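Local structure of ORF14 (Streptomyces clavuligerus, 2WPX) at residues I153-H158 with R327-T332; P83-D88 with T119-T124; T238-D243 with T282-A287. The protein binds acetyl coenzyme A and is probably an acyltransferase of the tandem GNAT type, from the clavulanic acid biosynthesis pathway. All blocks are in the same frame, centred on the assembly; numbering follows the deposited sequence.

Interaction 1. Residues I153-H158 with R327-T332; sequences IPAGTH and RWVFWT
Two backbone bonds make Gly156 and Trp328 an antiparallel hydrogen-bonded pair. Gly156 N gives its proton to Trp328 O at 2.9 Å, the N-H...O angle 174°, while Trp328 N returns a bond of 2.9 Å to Gly156 O; Arg327 CA adds a CA-H...O contact to that same oxygen. Before Gly156 the chain is not yet strand, and a water makes the link: it donates to Ile153 O and accepts from Phe330 N, the latter bond 3.1 Å long.

The aromatic contacts lie on the face that carries Trp328. A first torsion of -176°, turning CG away from the backbone N, lets His158 lay its ring over the indole in an offset stack, the planes 24° from parallel and Trp328 CZ2 sitting above the centre of the imidazole. His158 CB, behind it, makes a CH-pi contact over the five-membered ring of Trp328. Both imidazole nitrogens are held as well, NE2 by Glu303 and ND1 by Asp326, which should fix the rotation of the ring.

The two strands, 149-162 and 323-334, are sheet neighbours although 168 residues separate the segments. In this tandem GNAT protein, strand 323-334 comes from the C-terminal end of the chain and inserts between 149-162 and 120-127 of the N-terminal acetyltransferase region.

The remaining side-chain contacts involve Arg327 and Phe330. On the face opposite Trp328, the extended Arg327 side chain runs to Ala155, whose CB rests over one face of the guanidinium, 3.4 Å from Arg327 NE; Arg327 NH2 is salt-bridged to Glu308. Phe330 turns its ring edge to Pro154 O, with Phe330 CE2 3.2 Å from that oxygen, and the Ile153 and Phe330 side chains cross at about a right angle, Ile153 CG1 lying 3.8 Å from Phe330 CD2.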
loop_
_atom_site.group_PDB
_atom_site.type_symbol
_atom_site.label_atom_id
_atom_site.label_comp_id
_atom_site.label_asym_id
_atom_site.label_seq_id
_atom_site.Cartn_x
_atom_site.Cartn_y
_atom_site.Cartn_z
ATOM N N ILE A 153 -11.502 -11.597 7.677
ATOM C CA ILE A 153 -10.127 -11.429 8.113
ATOM C C ILE A 153 -9.968 -10.015 8.688
ATOM O O ILE A 153 -10.774 -9.113 8.425
ATOM C CB ILE A 153 -9.119 -11.671 6.939
ATOM C CG1 ILE A 153 -9.259 -10.582 5.883
ATOM C CG2 ILE A 153 -9.302 -13.107 6.355
ATOM C CD1 ILE A 153 -8.791 -10.966 4.508
ATOM N N PRO A 154 -8.935 -9.829 9.501
ATOM C CA PRO A 154 -8.585 -8.584 10.118
ATOM C C PRO A 154 -8.527 -7.523 9.064
ATOM O O PRO A 154 -7.809 -7.693 8.087
ATOM C CB PRO A 154 -7.152 -8.817 10.565
ATOM C CG PRO A 154 -7.045 -10.239 10.782
ATOM C CD PRO A 154 -7.981 -10.909 9.828
ATOM N N ALA A 155 -9.258 -6.435 9.274
ATOM C CA ALA A 155 -9.089 -5.237 8.513
ATOM C C ALA A 155 -7.778 -4.496 8.894
ATOM O O ALA A 155 -7.150 -4.788 9.934
ATOM C CB ALA A 155 -10.299 -4.325 8.708
ATOM N N GLY A 156 -7.402 -3.514 8.068
ATOM C CA GLY A 156 -6.203 -2.747 8.345
ATOM C C GLY A 156 -6.569 -1.484 9.095
ATOM O O GLY A 156 -7.558 -0.826 8.770
ATOM N N THR A 157 -5.790 -1.119 10.096
ATOM C CA THR A 157 -5.960 0.205 10.680
ATOM C C THR A 157 -4.953 1.160 10.097
ATOM O O THR A 157 -3.741 0.986 10.280
ATOM C CB THR A 157 -5.688 0.200 12.175
ATOM O OG1 THR A 157 -6.482 -0.806 12.779
ATOM C CG2 THR A 157 -6.022 1.543 12.774
ATOM N N HIS A 158 -5.464 2.199 9.445
ATOM C CA HIS A 158 -4.630 3.096 8.667
ATOM C C HIS A 158 -4.350 4.333 9.480
ATOM O O HIS A 158 -5.288 4.981 9.911
ATOM C CB HIS A 158 -5.316 3.422 7.340
ATOM C CG HIS A 158 -4.491 4.270 6.436
ATOM N ND1 HIS A 158 -5.020 5.319 5.730
ATOM C CD2 HIS A 158 -3.171 4.234 6.120
ATOM C CE1 HIS A 158 -4.069 5.911 5.021
ATOM N NE2 HIS A 158 -2.936 5.262 5.229
ATOM N N ARG A 327 -10.249 2.892 8.096
ATOM C CA ARG A 327 -10.186 1.434 8.179
ATOM C C ARG A 327 -10.121 0.827 6.767
ATOM O O ARG A 327 -10.839 1.280 5.859
ATOM C CB ARG A 327 -11.421 0.907 8.888
ATOM C CG ARG A 327 -11.343 -0.579 9.242
ATOM C CD ARG A 327 -12.504 -1.025 10.140
ATOM N NE ARG A 327 -12.335 -2.379 10.672
ATOM C CZ ARG A 327 -13.256 -3.341 10.604
ATOM N NH1 ARG A 327 -14.435 -3.110 10.030
ATOM N NH2 ARG A 327 -13.014 -4.541 11.120
ATOM N N TRP A 328 -9.264 -0.184 6.579
ATOM C CA TRP A 328 -9.068 -0.783 5.258
ATOM C C TRP A 328 -9.705 -2.157 5.245
ATOM O O TRP A 328 -9.098 -3.088 5.739
ATOM C CB TRP A 328 -7.560 -0.912 4.959
ATOM C CG TRP A 328 -6.957 0.338 4.510
ATOM C CD1 TRP A 328 -7.575 1.539 4.406
ATOM C CD2 TRP A 328 -5.580 0.553 4.125
ATOM N NE1 TRP A 328 -6.681 2.496 3.954
ATOM C CE2 TRP A 328 -5.461 1.911 3.744
ATOM C CE3 TRP A 328 -4.441 -0.274 4.046
ATOM C CZ2 TRP A 328 -4.222 2.478 3.288
ATOM C CZ3 TRP A 328 -3.216 0.288 3.571
ATOM C CH2 TRP A 328 -3.124 1.633 3.192
ATOM N N VAL A 329 -10.929 -2.282 4.724
ATOM C CA VAL A 329 -11.727 -3.492 4.893
ATOM C C VAL A 329 -11.692 -4.380 3.625
ATOM O O VAL A 329 -11.875 -3.873 2.505
ATOM C CB VAL A 329 -13.203 -3.176 5.227
ATOM C CG1 VAL A 329 -13.918 -4.457 5.626
ATOM C CG2 VAL A 329 -13.323 -2.138 6.273
ATOM N N PHE A 330 -11.442 -5.682 3.803
ATOM C CA PHE A 330 -11.265 -6.590 2.668
ATOM C C PHE A 330 -12.572 -7.188 2.252
ATOM O O PHE A 330 -13.322 -7.746 3.083
ATOM C CB PHE A 330 -10.200 -7.654 2.965
ATOM C CG PHE A 330 -8.903 -7.049 3.407
ATOM C CD1 PHE A 330 -8.098 -6.374 2.507
ATOM C CD2 PHE A 330 -8.528 -7.059 4.755
ATOM C CE1 PHE A 330 -6.902 -5.732 2.944
ATOM C CE2 PHE A 330 -7.360 -6.424 5.187
ATOM C CZ PHE A 330 -6.548 -5.771 4.283
ATOM N N TRP A 331 -12.900 -7.017 0.973
ATOM C CA TRP A 331 -14.155 -7.536 0.447
ATOM C C TRP A 331 -13.843 -8.488 -0.676
ATOM O O TRP A 331 -12.786 -8.396 -1.302
ATOM C CB TRP A 331 -15.049 -6.415 -0.094
ATOM C CG TRP A 331 -15.729 -5.401 0.914
ATOM C CD1 TRP A 331 -15.115 -4.513 1.721
ATOM C CD2 TRP A 331 -17.121 -5.197 1.103
ATOM N NE1 TRP A 331 -16.026 -3.733 2.388
ATOM C CE2 TRP A 331 -17.273 -4.153 2.048
ATOM C CE3 TRP A 331 -18.271 -5.816 0.588
ATOM C CZ2 TRP A 331 -18.530 -3.679 2.466
ATOM C CZ3 TRP A 331 -19.515 -5.348 0.999
ATOM C CH2 TRP A 331 -19.631 -4.293 1.942
ATOM N N THR A 332 -14.811 -9.325 -1.011
ATOM C CA THR A 332 -14.604 -10.376 -1.992
ATOM C C THR A 332 -15.920 -10.642 -2.716
ATOM O O THR A 332 -17.027 -10.408 -2.160
ATOM C CB THR A 332 -14.103 -11.699 -1.314
ATOM O OG1 THR A 332 -13.894 -12.685 -2.315
ATOM C CG2 THR A 332 -15.160 -12.274 -0.301
HETATM O O HOH W 1 -11.084 -6.950 6.557
#

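Interaction 2. Residues P83-D88 with T119-T124; sequences PTARVD and TTLTAT. With GOL (glycerol), chain D.
Leu121 meets Ala85 and Val87 on one face of a parallel strand pair. From its CB, 4.0 Å from Ala85 O, the chain climbs to CG, which lies 4.2 Å from Val87 CG2. Leu121 CD1 then reaches across to the neighbouring strand, 3.5 Å from Ala85 CB and close to Ala85 O. A first torsion of -133°, off the staggered values, accompanies this approach to Ala85. Ala109 and Ala113 of helix 101-115 also touch this leucine, so it is wedged between sheet and helix in the beta-alpha-beta unit 84-92, 101-115, 120-127 of the GNAT fold.

Beneath it the backbones are laced together. Ala85 N binds Thr120 O at 2.7 Å, Thr122 N reaches Ala85 O, and Val87 N meets Thr122 O nearly head-on, at 2.8 Å with an N-H...O angle of 178°. Pro83 O starts the ladder by accepting from Thr119 N, with a weak second bond from Thr120 N. On the other face, Thr122 OG1 lies 3.9 Å from Arg86 CB, while Arg86 NH1 forms a salt bridge to Asp88 OD2 within the same segment.

Beyond Val87 the strands splay, and a glycerol, probably from the crystallisation liquor, places O3 near Val87 O and Thr124 O. Thr124 N, 5.0 Å from Val87 O, is too far to continue the ladder; this break lies beside Ala123, which touches acetyl coenzyme A, consistent with the splay that receives the cofactor in GNAT enzymes.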
loop_
_atom_site.group_PDB
_atom_site.type_symbol
_atom_site.label_atom_id
_atom_site.label_comp_id
_atom_site.label_asym_id
_atom_site.label_seq_id
_atom_site.Cartn_x
_atom_site.Cartn_y
_atom_site.Cartn_z
ATOM N N PRO A 83 -6.146 -18.017 -8.327
ATOM C CA PRO A 83 -7.549 -17.972 -8.725
ATOM C C PRO A 83 -8.216 -16.592 -8.453
ATOM O O PRO A 83 -9.412 -16.430 -8.642
ATOM C CB PRO A 83 -8.163 -19.063 -7.827
ATOM C CG PRO A 83 -7.349 -18.920 -6.555
ATOM C CD PRO A 83 -5.955 -18.844 -7.117
ATOM N N THR A 84 -7.434 -15.617 -8.063
ATOM C CA THR A 84 -7.944 -14.313 -7.663
ATOM C C THR A 84 -7.653 -13.184 -8.651
ATOM O O THR A 84 -6.633 -13.178 -9.344
ATOM C CB THR A 84 -7.241 -13.915 -6.346
ATOM O OG1 THR A 84 -7.950 -14.534 -5.254
ATOM C CG2 THR A 84 -7.275 -12.453 -6.168
ATOM N N ALA A 85 -8.546 -12.213 -8.694
ATOM C CA ALA A 85 -8.258 -10.972 -9.373
ATOM C C ALA A 85 -8.537 -9.838 -8.403
ATOM O O ALA A 85 -9.658 -9.734 -7.878
ATOM C CB ALA A 85 -9.108 -10.837 -10.569
ATOM N N ARG A 86 -7.534 -8.987 -8.197
ATOM C CA ARG A 86 -7.604 -7.938 -7.241
ATOM C C ARG A 86 -7.899 -6.561 -7.899
ATOM O O ARG A 86 -7.217 -6.153 -8.856
ATOM C CB ARG A 86 -6.298 -7.853 -6.502
ATOM C CG ARG A 86 -6.208 -6.575 -5.728
ATOM C CD ARG A 86 -5.134 -6.652 -4.657
ATOM N NE ARG A 86 -3.981 -7.485 -5.046
ATOM C CZ ARG A 86 -2.912 -7.010 -5.690
ATOM N NH1 ARG A 86 -2.902 -5.724 -6.035
ATOM N NH2 ARG A 86 -1.876 -7.809 -6.002
ATOM N N VAL A 87 -8.880 -5.847 -7.351
ATOM C CA VAL A 87 -9.212 -4.539 -7.886
ATOM C C VAL A 87 -8.293 -3.491 -7.339
ATOM O O VAL A 87 -8.467 -3.068 -6.229
ATOM C CB VAL A 87 -10.691 -4.155 -7.626
ATOM C CG1 VAL A 87 -10.991 -2.782 -8.212
ATOM C CG2 VAL A 87 -11.593 -5.208 -8.275
ATOM N N ASP A 88 -7.295 -3.063 -8.113
ATOM C CA ASP A 88 -6.350 -2.115 -7.553
ATOM C C ASP A 88 -6.882 -0.703 -7.711
ATOM O O ASP A 88 -6.418 0.199 -7.031
ATOM C CB ASP A 88 -5.001 -2.228 -8.212
ATOM C CG ASP A 88 -4.088 -3.193 -7.492
ATOM O OD1 ASP A 88 -2.998 -3.443 -8.046
ATOM O OD2 ASP A 88 -4.397 -3.664 -6.357
ATOM N N THR A 119 -11.715 -16.934 -10.443
ATOM C CA THR A 119 -12.986 -17.219 -9.836
ATOM C C THR A 119 -13.476 -16.063 -8.934
ATOM O O THR A 119 -14.696 -15.899 -8.715
ATOM C CB THR A 119 -12.849 -18.470 -8.924
ATOM O OG1 THR A 119 -12.417 -19.573 -9.725
ATOM C CG2 THR A 119 -14.180 -18.819 -8.264
ATOM N N THR A 120 -12.533 -15.286 -8.405
ATOM C CA THR A 120 -12.831 -14.380 -7.285
ATOM C C THR A 120 -12.244 -12.964 -7.534
ATOM O O THR A 120 -11.116 -12.803 -8.038
ATOM C CB THR A 120 -12.300 -14.929 -5.934
ATOM O OG1 THR A 120 -13.003 -16.114 -5.569
ATOM C CG2 THR A 120 -12.523 -13.941 -4.829
ATOM N N LEU A 121 -13.037 -11.955 -7.198
ATOM C CA LEU A 121 -12.601 -10.578 -7.310
ATOM C C LEU A 121 -12.442 -10.081 -5.867
ATOM O O LEU A 121 -13.281 -10.371 -5.018
ATOM C CB LEU A 121 -13.684 -9.829 -8.012
ATOM C CG LEU A 121 -13.414 -8.881 -9.154
ATOM C CD1 LEU A 121 -12.115 -9.119 -9.952
ATOM C CD2 LEU A 121 -14.657 -8.916 -10.026
ATOM N N THR A 122 -11.327 -9.424 -5.555
ATOM C CA THR A 122 -11.127 -8.932 -4.177
ATOM C C THR A 122 -10.786 -7.479 -4.200
ATOM O O THR A 122 -10.287 -6.932 -5.202
ATOM C CB THR A 122 -10.041 -9.696 -3.336
ATOM O OG1 THR A 122 -8.738 -9.367 -3.812
ATOM C CG2 THR A 122 -10.221 -11.223 -3.374
ATOM N N ALA A 123 -11.021 -6.848 -3.069
ATOM C CA ALA A 123 -11.029 -5.426 -3.007
ATOM C C ALA A 123 -10.751 -4.929 -1.600
ATOM O O ALA A 123 -11.179 -5.543 -0.623
ATOM C CB ALA A 123 -12.419 -4.904 -3.498
ATOM N N THR A 124 -10.034 -3.824 -1.513
ATOM C CA THR A 124 -9.888 -3.089 -0.287
ATOM C C THR A 124 -10.810 -1.835 -0.272
ATOM O O THR A 124 -10.762 -0.990 -1.165
ATOM C CB THR A 124 -8.469 -2.665 -0.071
ATOM O OG1 THR A 124 -7.630 -3.816 -0.176
ATOM C CG2 THR A 124 -8.318 -2.112 1.301
HETATM C C1 GOL D . -10.205 1.481 -6.074
HETATM O O1 GOL D . -10.097 2.897 -6.165
HETATM C C2 GOL D . -10.207 0.813 -4.665
HETATM O O2 GOL D . -8.950 1.017 -4.061
HETATM C C3 GOL D . -10.506 -0.696 -4.865
HETATM O O3 GOL D . -9.822 -1.674 -4.073
#

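Interaction 3. Residues T238-D243 with T282-A287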
loop_
_atom_site.group_PDB
_atom_site.type_symbol
_atom_site.label_atom_id
_atom_site.label_comp_id
_atom_site.label_asym_id
_atom_site.label_seq_id
_atom_site.Cartn_x
_atom_site.Cartn_y
_atom_site.Cartn_z
ATOM N N THR A 238 16.434 0.823 8.388
ATOM C CA THR A 238 17.235 0.603 9.577
ATOM C C THR A 238 17.029 -0.845 10.018
ATOM O O THR A 238 15.921 -1.366 9.996
ATOM C CB THR A 238 16.807 1.521 10.704
ATOM O OG1 THR A 238 16.973 2.881 10.274
ATOM C CG2 THR A 238 17.661 1.236 11.991
ATOM N N GLY A 239 18.120 -1.505 10.354
ATOM C CA GLY A 239 18.086 -2.888 10.804
ATOM C C GLY A 239 18.809 -3.065 12.129
ATOM O O GLY A 239 19.682 -2.283 12.500
ATOM N N ALA A 240 18.398 -4.069 12.893
ATOM C CA ALA A 240 19.089 -4.311 14.137
ATOM C C ALA A 240 19.773 -5.647 14.023
ATOM O O ALA A 240 19.129 -6.640 13.675
ATOM C CB ALA A 240 18.134 -4.312 15.291
ATOM N N VAL A 241 21.075 -5.670 14.295
ATOM C CA VAL A 241 21.792 -6.936 14.227
ATOM C C VAL A 241 22.118 -7.439 15.604
ATOM O O VAL A 241 22.555 -6.668 16.435
ATOM C CB VAL A 241 23.097 -6.862 13.382
ATOM C CG1 VAL A 241 23.830 -8.206 13.463
ATOM C CG2 VAL A 241 22.773 -6.531 11.915
ATOM N N HIS A 242 21.925 -8.726 15.841
ATOM C CA HIS A 242 22.370 -9.346 17.091
ATOM C C HIS A 242 23.812 -9.838 16.992
ATOM O O HIS A 242 24.073 -10.883 16.384
ATOM C CB HIS A 242 21.403 -10.448 17.534
ATOM C CG HIS A 242 21.753 -11.080 18.861
ATOM N ND1 HIS A 242 22.200 -12.385 18.978
ATOM C CD2 HIS A 242 21.700 -10.588 20.132
ATOM C CE1 HIS A 242 22.406 -12.667 20.260
ATOM N NE2 HIS A 242 22.137 -11.587 20.974
ATOM N N ASP A 243 24.758 -9.110 17.619
ATOM C CA ASP A 243 26.197 -9.380 17.388
ATOM C C ASP A 243 26.608 -10.840 17.629
ATOM O O ASP A 243 27.400 -11.404 16.869
ATOM C CB ASP A 243 27.132 -8.436 18.162
ATOM C CG ASP A 243 26.751 -6.926 18.014
ATOM O OD1 ASP A 243 27.066 -6.171 18.966
ATOM O OD2 ASP A 243 26.184 -6.468 16.989
ATOM N N THR A 282 10.256 0.015 18.736
ATOM C CA THR A 282 10.385 1.434 19.024
ATOM C C THR A 282 11.744 1.973 18.580
ATOM O O THR A 282 11.829 3.004 17.971
ATOM C CB THR A 282 10.126 1.718 20.508
ATOM O OG1 THR A 282 8.780 1.309 20.810
ATOM C CG2 THR A 282 10.236 3.205 20.786
ATOM N N LEU A 283 12.817 1.265 18.877
ATOM C CA LEU A 283 14.132 1.790 18.551
ATOM C C LEU A 283 14.249 1.907 17.042
ATOM O O LEU A 283 14.676 2.913 16.533
ATOM C CB LEU A 283 15.232 0.859 19.060
ATOM C CG LEU A 283 16.598 1.106 18.415
ATOM C CD1 LEU A 283 17.211 2.391 18.940
ATOM C CD2 LEU A 283 17.509 -0.074 18.665
ATOM N N LEU A 284 13.870 0.848 16.334
ATOM C CA LEU A 284 13.890 0.814 14.893
ATOM C C LEU A 284 13.047 1.960 14.225
ATOM O O LEU A 284 13.544 2.658 13.354
ATOM C CB LEU A 284 13.494 -0.590 14.404
ATOM C CG LEU A 284 14.608 -1.638 14.528
ATOM C CD1 LEU A 284 14.094 -2.989 14.071
ATOM C CD2 LEU A 284 15.896 -1.279 13.731
ATOM N N LYS A 285 11.810 2.181 14.645
ATOM C CA LYS A 285 11.015 3.247 14.000
ATOM C C LYS A 285 11.586 4.623 14.213
ATOM O O LYS A 285 11.588 5.447 13.283
ATOM C CB LYS A 285 9.549 3.241 14.432
ATOM C CG LYS A 285 8.811 2.046 13.970
ATOM C CD LYS A 285 7.480 2.056 14.670
ATOM C CE LYS A 285 6.381 1.547 13.756
ATOM N NZ LYS A 285 6.440 0.108 13.906
ATOM N N LEU A 286 12.093 4.867 15.429
ATOM C CA LEU A 286 12.622 6.176 15.757
ATOM C C LEU A 286 13.948 6.388 15.077
ATOM O O LEU A 286 14.183 7.477 14.544
ATOM C CB LEU A 286 12.762 6.372 17.247
ATOM C CG LEU A 286 11.430 6.681 17.904
ATOM C CD1 LEU A 286 11.678 6.536 19.376
ATOM C CD2 LEU A 286 10.970 8.099 17.584
ATOM N N ALA A 287 14.816 5.375 15.066
ATOM C CA ALA A 287 16.089 5.540 14.350
ATOM C C ALA A 287 15.834 5.704 12.851
ATOM O O ALA A 287 16.455 6.546 12.221
ATOM C CB ALA A 287 17.071 4.310 14.611
#
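A helix lying against a beta sheet, the layered build of the GNAT fold, brings 282-287 onto 238-243 within the C-terminal acetyltransferase region. The strand and helix segments run roughly antiparallel, at 144° between their directions, with axes 8.2 Å apart, and no hydrogen bond links them: the join is made chiefly by methyl groups in van der Waals contact.

Leu284 does most of the touching through a single methyl. Its CG stands anti to the carbonyl carbon (chi1 -77°) and the extended second torsion carries CD2 down to the strand, where it rests 3.5 Å from Thr238 CG2. The same methyl lies 3.8 Å from Gly239 C and, farther along, 4.1 Å from Ala240 CB, so one branch of the leucine covers three successive residues. One helical turn on, Ala287 CB comes to 4.1 Å from Thr238 CG2, so this one threonine methyl touches both the leucine and the alanine. The threonine divides its two branches: the methyl faces these apolar groups, while OG1 is hydrogen-bonded to Asn288 ND2, giving its buried hydroxyl a partner on the same helix.

Around the contact, strand 180-185 flanks 234-242 at the sheet's outer margin, and its Leu182 touches Thr238, Leu283 and Ala287. Helix 311-319 packs along another side of helix 280-295, where it meets Thr282 and Lys285.

Overall arrangement
From the N terminus, interaction 2 comes first, closing a 30-residue connection through helix 101-115 near the acetyl coenzyme A site. Interaction 1 opens only afterwards, at 153-158, and closes at 327-332 close to the chain's end. Interaction 3 is nested within that long loop, joining 238-243 to 282-287 in the C-terminal acetyltransferase region. Interactions 1 and 2 touch where strands 120-127 and 323-334 run side by side; Trp331 N probably hydrogen-bonds to Ala123 O at 2.8 Å. Interaction 3 stands apart, its centre about 28 Å from that of interaction 1 and about 35 Å from that of interaction 2, across the chain's centre from the latter.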